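Local coordinates for 223aa long hypothetical arylmalonate decarboxylase (PDB 2DGD), which is of unknown function but probably resembles the arylmalonate decarboxylases, which remove carbon dioxide from arylmalonates, and assembles as an octamer, at residues V108-I118 against F134-I145; M197-W208 against K215-F223. All coordinates share one frame; numbering follows the deposited sequence.

In the fold
The two contacts lie at opposite ends of one four-stranded parallel sheet, their centres about 18 Å apart. Contact 1 pairs strands 110-115 and 135-141, the latter outermost within this chain, and is partly buried, with charged residues at its beginning and end. Contact 2 is buried: strand 199-201, the other outermost strand, and helix 202-214 receive the C-terminal tail. Strand 174-177, between 110-115 and 199-201, connects the two sites. Their chemistry differs accordingly. A long run of backbone hydrogen bonds carries contact 1, whereas contact 2 has one direct hydrogen bond, a bridging water and mainly apolar packing around F223. No second subunit touches contact 1; one meets the early tail residues of contact 2.

Contact 1: V108-I118 against F134-I145; sequences VRKLWIGTPYI and FEIVGYDGLGKI
With CG anti to the backbone N (chi1 -166°), the indole of W112 swings across to the neighbouring strand, where one face of the ring lies over the backbone from G138 to Y139. Y139 CA sits 4.0 Å from the centroid of the W112 six-membered ring, a CH-pi contact, and V137 CG2 meets the ring edge. A CB on G138 would collide with NE1 of W112, which makes a weak hydrogen bond to E168 OE1. An alanine in place of W112 is likely to open a gap over G138 and Y139 and to leave E168 without this partner and D140 CB without its apolar neighbour.

On the other sheet face, I113 CD1 meets I136 CD1 at 3.9 Å. Between these layers the strands pair in parallel, with L111 N donating to E135 O (2.7 Å) and I113 N to G138 O (3.0 Å). They belong to a beta-alpha-beta crossover through helix 119-130, whose V126 packs on I136 and Y139. K110 and E135 run side by side, yet K110 NZ stays 4.7 Å from E135 OE2.

D140 OD1 turns to H165, T115 OG1 to T122 and K144 NZ to T153, while D140 OD2 accepts from G141 N and T115 OG1 from Y117 N in an ST turn. The strands are therefore held by main-chain hydrogen bonds and apolar packing, with charge pairing at most a weak addition.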
# COMPACT_ATOMS: atom_id res chain seq x y z
N VAL A 108 -2.23 15.52 35.64
CA VAL A 108 -1.07 14.82 36.15
C VAL A 108 -0.62 15.33 37.51
O VAL A 108 -0.36 16.52 37.68
CB VAL A 108 0.11 14.92 35.16
CG1 VAL A 108 1.38 14.37 35.78
CG2 VAL A 108 -0.22 14.15 33.89
N ARG A 109 -0.54 14.43 38.49
CA ARG A 109 -0.09 14.80 39.82
C ARG A 109 1.25 14.13 40.15
O ARG A 109 2.15 14.77 40.70
CB ARG A 109 -1.13 14.42 40.88
CG ARG A 109 -2.36 15.31 40.86
CD ARG A 109 -3.02 15.38 42.24
NE ARG A 109 -4.42 14.94 42.23
CZ ARG A 109 -4.82 13.72 41.88
NH1 ARG A 109 -6.12 13.42 41.91
NH2 ARG A 109 -3.94 12.81 41.50
N LYS A 110 1.39 12.86 39.80
CA LYS A 110 2.64 12.14 40.03
C LYS A 110 3.44 12.14 38.73
O LYS A 110 2.93 11.81 37.66
CB LYS A 110 2.35 10.71 40.49
CG LYS A 110 1.78 10.65 41.89
CD LYS A 110 1.29 9.27 42.25
CE LYS A 110 0.74 9.24 43.66
NZ LYS A 110 0.08 7.94 43.97
N LEU A 111 4.72 12.50 38.82
CA LEU A 111 5.55 12.59 37.64
C LEU A 111 6.93 11.92 37.76
O LEU A 111 7.56 11.95 38.82
CB LEU A 111 5.74 14.08 37.31
CG LEU A 111 6.45 14.50 36.03
CD1 LEU A 111 5.58 14.17 34.83
CD2 LEU A 111 6.73 15.99 36.07
N TRP A 112 7.38 11.31 36.66
CA TRP A 112 8.70 10.69 36.62
C TRP A 112 9.45 11.55 35.60
O TRP A 112 8.94 11.80 34.50
CB TRP A 112 8.63 9.25 36.13
CG TRP A 112 9.91 8.51 36.39
CD1 TRP A 112 10.20 7.75 37.49
CD2 TRP A 112 11.09 8.51 35.58
NE1 TRP A 112 11.49 7.28 37.41
CE2 TRP A 112 12.06 7.73 36.25
CE3 TRP A 112 11.43 9.10 34.34
CZ2 TRP A 112 13.34 7.52 35.73
CZ3 TRP A 112 12.71 8.88 33.83
CH2 TRP A 112 13.65 8.10 34.52
N ILE A 113 10.65 12.00 35.96
CA ILE A 113 11.41 12.87 35.07
C ILE A 113 12.71 12.30 34.51
O ILE A 113 13.60 11.87 35.24
CB ILE A 113 11.74 14.20 35.79
CG1 ILE A 113 10.44 14.91 36.15
CG2 ILE A 113 12.62 15.08 34.92
CD1 ILE A 113 10.64 16.09 37.07
N GLY A 114 12.82 12.32 33.18
CA GLY A 114 14.03 11.85 32.53
C GLY A 114 14.73 13.04 31.92
O GLY A 114 14.08 13.91 31.35
N THR A 115 16.06 13.10 32.04
CA THR A 115 16.82 14.22 31.47
C THR A 115 18.12 13.73 30.84
O THR A 115 18.51 12.57 30.99
CB THR A 115 17.20 15.28 32.54
OG1 THR A 115 18.40 14.87 33.20
CG2 THR A 115 16.11 15.43 33.57
N PRO A 116 18.81 14.61 30.09
CA PRO A 116 20.06 14.18 29.48
C PRO A 116 21.25 14.71 30.29
O PRO A 116 22.40 14.41 30.00
CB PRO A 116 19.98 14.82 28.10
CG PRO A 116 19.37 16.15 28.42
CD PRO A 116 18.28 15.82 29.43
N TYR A 117 20.93 15.49 31.33
CA TYR A 117 21.93 16.12 32.19
C TYR A 117 22.63 15.23 33.21
O TYR A 117 22.34 14.04 33.34
CB TYR A 117 21.30 17.28 32.96
CG TYR A 117 20.33 18.10 32.15
CD1 TYR A 117 20.72 18.72 30.97
CD2 TYR A 117 19.02 18.28 32.58
CE1 TYR A 117 19.83 19.50 30.23
CE2 TYR A 117 18.12 19.05 31.86
CZ TYR A 117 18.53 19.66 30.69
OH TYR A 117 17.64 20.45 29.99
N ILE A 118 23.54 15.85 33.96
CA ILE A 118 24.30 15.17 35.00
C ILE A 118 23.65 15.45 36.35
O ILE A 118 23.02 16.49 36.54
CB ILE A 118 25.76 15.66 35.03
CG1 ILE A 118 25.79 17.19 35.11
CG2 ILE A 118 26.51 15.17 33.80
CD1 ILE A 118 27.19 17.76 35.17
N PHE A 134 4.07 19.14 41.56
CA PHE A 134 4.08 17.74 41.14
C PHE A 134 4.81 16.87 42.14
O PHE A 134 5.81 17.30 42.73
CB PHE A 134 4.75 17.57 39.77
CG PHE A 134 4.03 18.24 38.64
CD1 PHE A 134 4.40 19.52 38.22
CD2 PHE A 134 2.98 17.60 37.99
CE1 PHE A 134 3.73 20.14 37.18
CE2 PHE A 134 2.30 18.22 36.95
CZ PHE A 134 2.68 19.49 36.54
N GLU A 135 4.31 15.66 42.34
CA GLU A 135 4.97 14.72 43.22
C GLU A 135 5.90 13.96 42.29
O GLU A 135 5.45 13.33 41.33
CB GLU A 135 3.99 13.75 43.87
CG GLU A 135 4.69 12.74 44.76
CD GLU A 135 3.78 11.64 45.25
OE1 GLU A 135 4.29 10.64 45.81
OE2 GLU A 135 2.54 11.77 45.07
N ILE A 136 7.19 14.03 42.55
CA ILE A 136 8.15 13.38 41.69
C ILE A 136 8.56 12.00 42.18
O ILE A 136 9.48 11.85 42.97
CB ILE A 136 9.36 14.29 41.50
CG1 ILE A 136 8.88 15.55 40.78
CG2 ILE A 136 10.47 13.59 40.73
CD1 ILE A 136 9.82 16.68 40.83
N VAL A 137 7.86 11.00 41.67
CA VAL A 137 8.08 9.61 42.03
C VAL A 137 9.42 9.01 41.62
O VAL A 137 9.76 7.89 42.01
CB VAL A 137 6.96 8.73 41.46
CG1 VAL A 137 5.62 9.23 41.97
CG2 VAL A 137 6.99 8.75 39.95
N GLY A 138 10.20 9.74 40.82
CA GLY A 138 11.49 9.22 40.40
C GLY A 138 12.12 10.00 39.27
O GLY A 138 11.45 10.79 38.61
N TYR A 139 13.41 9.79 39.03
CA TYR A 139 14.11 10.49 37.97
C TYR A 139 15.49 9.92 37.67
O TYR A 139 16.01 9.09 38.41
CB TYR A 139 14.27 11.96 38.34
CG TYR A 139 14.93 12.16 39.67
CD1 TYR A 139 14.17 12.22 40.85
CD2 TYR A 139 16.31 12.27 39.78
CE1 TYR A 139 14.78 12.37 42.09
CE2 TYR A 139 16.93 12.43 41.02
CZ TYR A 139 16.16 12.48 42.17
OH TYR A 139 16.78 12.63 43.40
N ASP A 140 16.08 10.36 36.56
CA ASP A 140 17.40 9.91 36.14
C ASP A 140 17.84 10.77 34.96
O ASP A 140 17.01 11.43 34.33
CB ASP A 140 17.37 8.43 35.73
CG ASP A 140 18.76 7.79 35.71
OD1 ASP A 140 18.88 6.61 35.32
OD2 ASP A 140 19.74 8.48 36.09
N GLY A 141 19.14 10.78 34.67
CA GLY A 141 19.66 11.57 33.57
C GLY A 141 20.72 10.82 32.80
O GLY A 141 21.27 9.84 33.30
N LEU A 142 21.01 11.26 31.58
CA LEU A 142 22.01 10.61 30.75
C LEU A 142 23.42 11.06 31.12
O LEU A 142 24.40 10.50 30.64
CB LEU A 142 21.76 10.90 29.27
CG LEU A 142 20.43 10.41 28.69
CD1 LEU A 142 20.30 10.88 27.25
CD2 LEU A 142 20.37 8.89 28.78
N GLY A 143 23.50 12.09 31.96
CA GLY A 143 24.78 12.61 32.39
C GLY A 143 25.64 13.18 31.29
O GLY A 143 26.82 12.87 31.21
N LYS A 144 25.05 14.01 30.43
CA LYS A 144 25.79 14.63 29.33
C LYS A 144 25.89 16.12 29.59
O LYS A 144 25.15 16.66 30.41
CB LYS A 144 25.10 14.38 27.98
CG LYS A 144 25.17 12.94 27.52
CD LYS A 144 24.61 12.77 26.12
CE LYS A 144 24.71 11.32 25.65
NZ LYS A 144 24.17 11.14 24.27
N ILE A 145 26.81 16.78 28.89
CA ILE A 145 27.01 18.21 29.08
C ILE A 145 26.87 19.01 27.79
O ILE A 145 26.16 20.01 27.75
CB ILE A 145 28.40 18.48 29.67
CG1 ILE A 145 28.54 17.73 31.00
CG2 ILE A 145 28.59 19.96 29.88
CD1 ILE A 145 29.95 17.79 31.56

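Contact 2: M197-W208 against K215-F223; sequences MPVVSENAAAMW and KIKAKLPGF
P198 opens the contact with its ring: CB lies 3.9 Å from CB of F223, the C-terminal residue. Next, V199 N gives a nearly straight hydrogen bond to G222 O (2.7 Å, 170°), while V199 O accepts from a water. That water also donates to P221 O and accepts from S201 N, so it ties the end of the strand to the tail. V200 adds CG2 against CD1 of F223 at 4.2 Å. S201 is the N-cap of helix 202-214, its OG accepting from A204 N at 3.1 Å.

A Schellman motif at K215 ends the helix, residues 215-219 of the tail lead away, and 220-223 return over its first turns to the strand, the outermost of its parallel sheet within this chain. The backbone O of K215 and N of K217 are hydrogen-bonded to K163 NZ and D194 OD2 of the second subunit.

Within the helix, A204 places CB at the edge of the F223 ring, 3.8 Å from CE1. One turn later, M207 CB receives CD1 of L220 at 4.0 Å. With CG between the backbone N and the carbonyl carbon (chi1 54°), the ring of F223 turns in toward W208, its edge directed at the indole face in an offset edge-to-face pair. Their planes stand at 87°, and L102 of helix 95-105 packs against both side chains.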
# COMPACT_ATOMS: atom_id res chain seq x y z
N MSE A 197 0.75 5.36 29.40
CA MSE A 197 0.55 6.61 30.11
C MSE A 197 1.17 7.70 29.26
O MSE A 197 2.03 7.43 28.43
CB MSE A 197 1.23 6.59 31.48
CG MSE A 197 2.75 6.44 31.41
SE MSE A 197 3.63 6.72 33.11
CE MSE A 197 3.37 4.92 33.84
N PRO A 198 0.73 8.95 29.43
CA PRO A 198 1.33 9.98 28.59
C PRO A 198 2.83 10.15 28.86
O PRO A 198 3.28 10.18 30.01
CB PRO A 198 0.52 11.23 28.94
CG PRO A 198 0.05 10.96 30.33
CD PRO A 198 -0.32 9.50 30.29
N VAL A 199 3.61 10.24 27.79
CA VAL A 199 5.04 10.43 27.88
C VAL A 199 5.27 11.74 27.14
O VAL A 199 5.20 11.79 25.92
CB VAL A 199 5.81 9.29 27.19
CG1 VAL A 199 7.31 9.56 27.26
CG2 VAL A 199 5.48 7.97 27.87
N VAL A 200 5.52 12.81 27.90
CA VAL A 200 5.69 14.15 27.33
C VAL A 200 7.12 14.64 27.17
O VAL A 200 7.85 14.81 28.15
CB VAL A 200 4.92 15.19 28.17
CG1 VAL A 200 5.06 16.58 27.57
CG2 VAL A 200 3.46 14.80 28.27
N SER A 201 7.52 14.90 25.93
CA SER A 201 8.86 15.41 25.68
C SER A 201 8.70 16.91 25.49
O SER A 201 7.62 17.39 25.13
CB SER A 201 9.45 14.82 24.41
OG SER A 201 8.84 15.39 23.28
N GLU A 202 9.77 17.65 25.72
CA GLU A 202 9.71 19.09 25.60
C GLU A 202 9.34 19.54 24.19
O GLU A 202 8.57 20.49 24.01
CB GLU A 202 11.03 19.70 26.06
CG GLU A 202 10.95 21.17 26.38
CD GLU A 202 12.04 21.61 27.33
OE1 GLU A 202 12.22 22.84 27.49
OE2 GLU A 202 12.70 20.74 27.94
N ASN A 203 9.88 18.85 23.19
CA ASN A 203 9.58 19.21 21.81
C ASN A 203 8.13 18.96 21.46
O ASN A 203 7.49 19.79 20.82
CB ASN A 203 10.51 18.48 20.84
CG ASN A 203 11.94 18.97 20.93
OD1 ASN A 203 12.19 20.13 21.26
ND2 ASN A 203 12.89 18.10 20.62
N ALA A 204 7.58 17.82 21.87
CA ALA A 204 6.19 17.51 21.58
C ALA A 204 5.25 18.52 22.25
O ALA A 204 4.26 18.96 21.65
CB ALA A 204 5.86 16.10 22.04
N ALA A 205 5.57 18.89 23.48
CA ALA A 205 4.77 19.85 24.22
C ALA A 205 4.79 21.19 23.49
O ALA A 205 3.77 21.85 23.36
CB ALA A 205 5.31 20.01 25.62
N ALA A 206 5.96 21.59 23.01
CA ALA A 206 6.07 22.85 22.30
C ALA A 206 5.18 22.86 21.05
O ALA A 206 4.46 23.83 20.82
CB ALA A 206 7.51 23.09 21.90
N MSE A 207 5.22 21.79 20.26
CA MSE A 207 4.40 21.70 19.05
C MSE A 207 2.92 21.69 19.39
O MSE A 207 2.10 22.27 18.67
CB MSE A 207 4.76 20.46 18.25
CG MSE A 207 5.72 20.74 17.13
SE MSE A 207 4.98 21.98 15.82
CE MSE A 207 4.62 20.72 14.39
N TRP A 208 2.59 21.01 20.48
CA TRP A 208 1.21 20.93 20.93
C TRP A 208 0.65 22.34 21.13
O TRP A 208 -0.40 22.68 20.58
CB TRP A 208 1.17 20.17 22.25
CG TRP A 208 -0.15 20.20 22.95
CD1 TRP A 208 -1.28 19.52 22.61
CD2 TRP A 208 -0.47 20.95 24.13
NE1 TRP A 208 -2.29 19.78 23.51
CE2 TRP A 208 -1.82 20.66 24.45
CE3 TRP A 208 0.25 21.83 24.95
CZ2 TRP A 208 -2.46 21.23 25.56
CZ3 TRP A 208 -0.39 22.39 26.05
CH2 TRP A 208 -1.73 22.09 26.35
N LYS A 215 -4.27 26.76 15.50
CA LYS A 215 -5.48 25.99 15.19
C LYS A 215 -5.27 25.10 13.97
O LYS A 215 -5.94 25.24 12.95
CB LYS A 215 -6.67 26.92 14.96
CG LYS A 215 -7.29 27.44 16.24
CD LYS A 215 -8.10 26.36 16.96
CE LYS A 215 -7.71 26.24 18.44
NZ LYS A 215 -7.79 27.52 19.19
N ILE A 216 -4.33 24.18 14.10
CA ILE A 216 -4.02 23.23 13.05
C ILE A 216 -4.12 21.83 13.65
O ILE A 216 -3.40 21.51 14.60
CB ILE A 216 -2.60 23.47 12.48
CG1 ILE A 216 -2.49 24.88 11.90
CG2 ILE A 216 -2.28 22.44 11.42
CD1 ILE A 216 -1.11 25.26 11.45
N LYS A 217 -5.02 21.01 13.12
CA LYS A 217 -5.19 19.65 13.61
C LYS A 217 -3.89 18.87 13.47
O LYS A 217 -3.19 18.99 12.48
CB LYS A 217 -6.30 18.94 12.83
CG LYS A 217 -6.34 17.42 12.99
CD LYS A 217 -6.79 17.00 14.38
CE LYS A 217 -8.30 16.79 14.43
NZ LYS A 217 -8.70 15.65 13.55
N ALA A 218 -3.57 18.06 14.48
CA ALA A 218 -2.35 17.27 14.43
C ALA A 218 -2.27 16.24 15.55
O ALA A 218 -2.77 16.47 16.65
CB ALA A 218 -1.13 18.20 14.50
N LYS A 219 -1.63 15.12 15.25
CA LYS A 219 -1.46 14.05 16.22
C LYS A 219 -0.01 13.99 16.69
O LYS A 219 0.84 13.37 16.06
CB LYS A 219 -1.86 12.70 15.62
CG LYS A 219 -1.59 11.54 16.58
CD LYS A 219 -2.24 10.24 16.14
CE LYS A 219 -2.08 9.16 17.23
NZ LYS A 219 -2.83 7.90 16.95
N LEU A 220 0.27 14.65 17.81
CA LEU A 220 1.62 14.65 18.36
C LEU A 220 1.85 13.29 19.00
O LEU A 220 0.90 12.57 19.32
CB LEU A 220 1.78 15.77 19.38
CG LEU A 220 1.62 17.19 18.83
CD1 LEU A 220 2.42 17.35 17.55
CD2 LEU A 220 0.16 17.47 18.55
N PRO A 221 3.12 12.91 19.20
CA PRO A 221 3.48 11.63 19.80
C PRO A 221 3.60 11.58 21.32
O PRO A 221 3.97 12.56 21.96
CB PRO A 221 4.80 11.31 19.12
CG PRO A 221 5.44 12.66 19.06
CD PRO A 221 4.31 13.56 18.61
N GLY A 222 3.28 10.41 21.88
CA GLY A 222 3.39 10.22 23.31
C GLY A 222 2.21 10.53 24.21
O GLY A 222 2.28 10.25 25.40
N PHE A 223 1.14 11.11 23.68
CA PHE A 223 -0.01 11.43 24.52
C PHE A 223 -1.29 11.66 23.73
O PHE A 223 -1.20 11.65 22.48
CB PHE A 223 0.26 12.68 25.38
CG PHE A 223 0.70 13.88 24.59
CD1 PHE A 223 2.05 14.10 24.33
CD2 PHE A 223 -0.25 14.76 24.08
CE1 PHE A 223 2.46 15.20 23.55
CE2 PHE A 223 0.15 15.85 23.30
CZ PHE A 223 1.50 16.07 23.04
OXT PHE A 223 -2.34 11.86 24.37
O HOH W 1 5.78 13.91 24.27